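Local coordinates for protein beta-N-acetylhexosaminidase (Arthrobacter aurescens, PDB 3RCN) that probably hydrolyses terminal non-reducing N-acetyl-D-hexosamine residues from N-acetyl-beta-D-hexosaminides, as a family 20 glycoside hydrolase, at residues D390-V398 with T443-G451. Sequence-based numbering, arbitrary orientation.
Sequences DALRKGYDV and TDFPGRLLG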
loop_
_atom_site.group_PDB
_atom_site.type_symbol
_atom_site.label_atom_id
_atom_site.label_comp_id
_atom_site.label_asym_id
_atom_site.label_seq_id
_atom_site.Cartn_x
_atom_site.Cartn_y
_atom_site.Cartn_z
ATOM N N ASP A 390 17.953 -20.727 -30.274
ATOM C CA ASP A 390 18.065 -20.036 -31.545
ATOM C C ASP A 390 18.643 -18.621 -31.384
ATOM O O ASP A 390 19.439 -18.165 -32.206
ATOM C CB ASP A 390 16.686 -19.973 -32.194
ATOM C CG ASP A 390 16.754 -19.658 -33.663
ATOM O OD1 ASP A 390 17.840 -19.252 -34.128
ATOM O OD2 ASP A 390 15.723 -19.815 -34.353
ATOM N N ALA A 391 18.240 -17.933 -30.320
ATOM C CA ALA A 391 18.698 -16.570 -30.057
ATOM C C ALA A 391 20.116 -16.544 -29.505
ATOM O O ALA A 391 20.815 -15.541 -29.628
ATOM C CB ALA A 391 17.754 -15.874 -29.103
ATOM N N LEU A 392 20.525 -17.647 -28.885
ATOM C CA LEU A 392 21.905 -17.827 -28.450
ATOM C C LEU A 392 22.832 -18.070 -29.651
ATOM O O LEU A 392 23.926 -17.507 -29.734
ATOM C CB LEU A 392 21.994 -18.998 -27.480
ATOM C CG LEU A 392 21.207 -18.889 -26.174
ATOM C CD1 LEU A 392 20.954 -20.272 -25.615
ATOM C CD2 LEU A 392 21.930 -18.013 -25.152
ATOM N N ARG A 393 22.390 -18.904 -30.588
ATOM C CA ARG A 393 23.149 -19.110 -31.814
ATOM C C ARG A 393 23.541 -17.768 -32.447
ATOM O O ARG A 393 24.669 -17.601 -32.910
ATOM C CB ARG A 393 22.361 -19.952 -32.824
ATOM C CG ARG A 393 22.157 -21.412 -32.438
ATOM C CD ARG A 393 21.914 -22.250 -33.694
ATOM N NE ARG A 393 20.753 -23.132 -33.583
ATOM C CZ ARG A 393 20.781 -24.351 -33.048
ATOM N NH1 ARG A 393 21.917 -24.838 -32.559
ATOM N NH2 ARG A 393 19.675 -25.087 -32.992
ATOM N N LYS A 394 22.628 -16.800 -32.433
ATOM C CA LYS A 394 22.881 -15.515 -33.074
ATOM C C LYS A 394 23.656 -14.542 -32.184
ATOM O O LYS A 394 23.894 -13.401 -32.588
ATOM C CB LYS A 394 21.575 -14.837 -33.495
ATOM C CG LYS A 394 20.984 -15.303 -34.817
ATOM C CD LYS A 394 19.742 -16.163 -34.612
ATOM C CE LYS A 394 18.884 -16.190 -35.871
ATOM N NZ LYS A 394 18.071 -17.431 -35.975
ATOM N N GLY A 395 24.021 -14.968 -30.973
ATOM C CA GLY A 395 24.828 -14.139 -30.083
ATOM C C GLY A 395 24.065 -13.210 -29.143
ATOM O O GLY A 395 24.661 -12.477 -28.348
ATOM N N TYR A 396 22.742 -13.226 -29.240
ATOM C CA TYR A 396 21.924 -12.427 -28.352
ATOM C C TYR A 396 21.970 -13.045 -26.956
ATOM O O TYR A 396 21.943 -14.269 -26.818
ATOM C CB TYR A 396 20.483 -12.343 -28.873
ATOM C CG TYR A 396 20.357 -11.631 -30.208
ATOM C CD1 TYR A 396 21.478 -11.088 -30.833
ATOM C CD2 TYR A 396 19.120 -11.490 -30.837
ATOM C CE1 TYR A 396 21.380 -10.434 -32.051
ATOM C CE2 TYR A 396 19.008 -10.832 -32.059
ATOM C CZ TYR A 396 20.145 -10.306 -32.661
ATOM O OH TYR A 396 20.058 -9.650 -33.874
ATOM N N ASP A 397 22.069 -12.203 -25.928
ATOM C CA ASP A 397 21.897 -12.663 -24.546
ATOM C C ASP A 397 20.425 -12.970 -24.291
ATOM O O ASP A 397 19.544 -12.283 -24.785
ATOM C CB ASP A 397 22.406 -11.636 -23.532
ATOM C CG ASP A 397 23.924 -11.586 -23.458
ATOM O OD1 ASP A 397 24.583 -12.570 -23.860
ATOM O OD2 ASP A 397 24.460 -10.558 -22.995
ATOM N N VAL A 398 20.171 -14.012 -23.519
ATOM C CA VAL A 398 18.824 -14.523 -23.354
ATOM C C VAL A 398 18.403 -14.589 -21.873
ATOM O O VAL A 398 19.219 -14.860 -20.992
ATOM C CB VAL A 398 18.736 -15.924 -23.978
ATOM C CG1 VAL A 398 17.407 -16.596 -23.661
ATOM C CG2 VAL A 398 18.961 -15.839 -25.472
ATOM N N THR A 443 26.895 -26.841 -26.209
ATOM C CA THR A 443 26.917 -26.281 -27.552
ATOM C C THR A 443 27.753 -25.005 -27.634
ATOM O O THR A 443 28.161 -24.593 -28.719
ATOM C CB THR A 443 25.494 -26.019 -28.048
ATOM O OG1 THR A 443 24.609 -25.995 -26.923
ATOM C CG2 THR A 443 25.053 -27.122 -28.988
ATOM N N ASP A 444 28.007 -24.385 -26.485
ATOM C CA ASP A 444 28.991 -23.306 -26.415
ATOM C C ASP A 444 28.812 -22.201 -27.462
ATOM O O ASP A 444 29.730 -21.936 -28.249
ATOM C CB ASP A 444 30.408 -23.881 -26.495
ATOM C CG ASP A 444 31.005 -24.134 -25.129
ATOM O OD1 ASP A 444 31.060 -23.179 -24.325
ATOM O OD2 ASP A 444 31.405 -25.284 -24.855
ATOM N N PHE A 445 27.628 -21.588 -27.502
ATOM C CA PHE A 445 27.366 -20.524 -28.472
ATOM C C PHE A 445 27.814 -19.138 -27.992
ATOM O O PHE A 445 28.210 -18.965 -26.836
ATOM C CB PHE A 445 25.874 -20.468 -28.828
ATOM C CG PHE A 445 25.042 -21.532 -28.175
ATOM C CD1 PHE A 445 24.117 -22.249 -28.918
ATOM C CD2 PHE A 445 25.167 -21.807 -26.819
ATOM C CE1 PHE A 445 23.339 -23.225 -28.324
ATOM C CE2 PHE A 445 24.397 -22.786 -26.218
ATOM C CZ PHE A 445 23.478 -23.493 -26.969
ATOM N N PRO A 446 27.710 -18.136 -28.879
ATOM C CA PRO A 446 28.100 -16.747 -28.596
ATOM C C PRO A 446 27.165 -16.019 -27.635
ATOM O O PRO A 446 27.605 -15.103 -26.934
ATOM C CB PRO A 446 28.061 -16.079 -29.976
ATOM C CG PRO A 446 27.125 -16.910 -30.776
ATOM C CD PRO A 446 27.328 -18.316 -30.291
ATOM N N GLY A 447 25.894 -16.407 -27.616
ATOM C CA GLY A 447 24.938 -15.804 -26.708
ATOM C C GLY A 447 25.071 -16.475 -25.359
ATOM O O GLY A 447 25.429 -17.660 -25.291
ATOM N N ARG A 448 24.798 -15.735 -24.285
ATOM C CA ARG A 448 24.822 -16.330 -22.949
ATOM C C ARG A 448 23.491 -16.233 -22.226
ATOM O O ARG A 448 22.743 -15.273 -22.406
ATOM C CB ARG A 448 25.950 -15.746 -22.088
ATOM C CG ARG A 448 26.148 -14.240 -22.194
ATOM C CD ARG A 448 27.341 -13.791 -21.354
ATOM N NE ARG A 448 27.157 -14.091 -19.933
ATOM C CZ ARG A 448 26.813 -13.192 -19.011
ATOM N NH1 ARG A 448 26.620 -11.925 -19.357
ATOM N NH2 ARG A 448 26.668 -13.554 -17.740
ATOM N N LEU A 449 23.214 -17.230 -21.388
ATOM C CA LEU A 449 21.963 -17.273 -20.644
ATOM C C LEU A 449 22.163 -16.504 -19.357
ATOM O O LEU A 449 22.964 -16.895 -18.505
ATOM C CB LEU A 449 21.587 -18.709 -20.307
ATOM C CG LEU A 449 20.216 -19.172 -20.775
ATOM C CD1 LEU A 449 19.815 -20.445 -20.059
ATOM C CD2 LEU A 449 19.206 -18.085 -20.506
ATOM N N LEU A 450 21.440 -15.399 -19.227
ATOM C CA LEU A 450 21.536 -14.566 -18.044
ATOM C C LEU A 450 20.705 -15.113 -16.884
ATOM O O LEU A 450 21.087 -14.982 -15.717
ATOM C CB LEU A 450 21.104 -13.146 -18.382
ATOM C CG LEU A 450 21.884 -12.504 -19.515
ATOM C CD1 LEU A 450 21.609 -11.019 -19.538
ATOM C CD2 LEU A 450 23.353 -12.796 -19.304
ATOM N N GLY A 451 19.566 -15.714 -17.215
ATOM C CA GLY A 451 18.613 -16.141 -16.208
ATOM C C GLY A 451 17.188 -16.280 -16.729
ATOM O O GLY A 451 16.949 -16.546 -17.920
#
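Val398 and Leu449 form a parallel beta bridge between neighbouring strands of the (beta/alpha)8-type barrel that makes up the catalytic domain of family 20 hexosaminidases. Two backbone bonds tie the strand starts together: Val398 N donates to Arg448 O (3.1 Å), and Leu450 N to Val398 O (2.9 Å), the latter almost in line with the C=O bond. The backbone of Asp397 also bonds to Ala377 and Val379, and that of Leu450 to Tyr140, which makes this contact an interior seam of the barrel wall, between strands 378-381 and 140-146.

Before the strands, the end of helix 385-393 meets the loop leading into strand 449-456. The helix closes in a Schellman motif, with Gly395 at positive phi. The junction illustrates how a carbonyl at a helix C-terminus can serve both its own terminating turn and a neighbouring loop: Leu392 O accepts Gly395 N and, from the other segment, Gly447 N (3.1 Å), the donors arriving from opposite faces of the carbonyl plane. Gly447 CA adds a CA-H...O contact to Tyr396 O at 3.4 Å.

Apolar packing lines this junction. Leu392 CB makes a CH-pi contact over one face of the Phe445 ring, 4.2 Å from its centroid, while Arg393 CG sits at the ring edge. With CG anti to the carbonyl carbon (chi1 -62°), Leu392 reaches on to place CD2 3.5 Å from Gly447 C. Pro446 lays CB against Gly395 CA. Farther along, Val398 CG1 touches Leu449 CD2 at 3.9 Å.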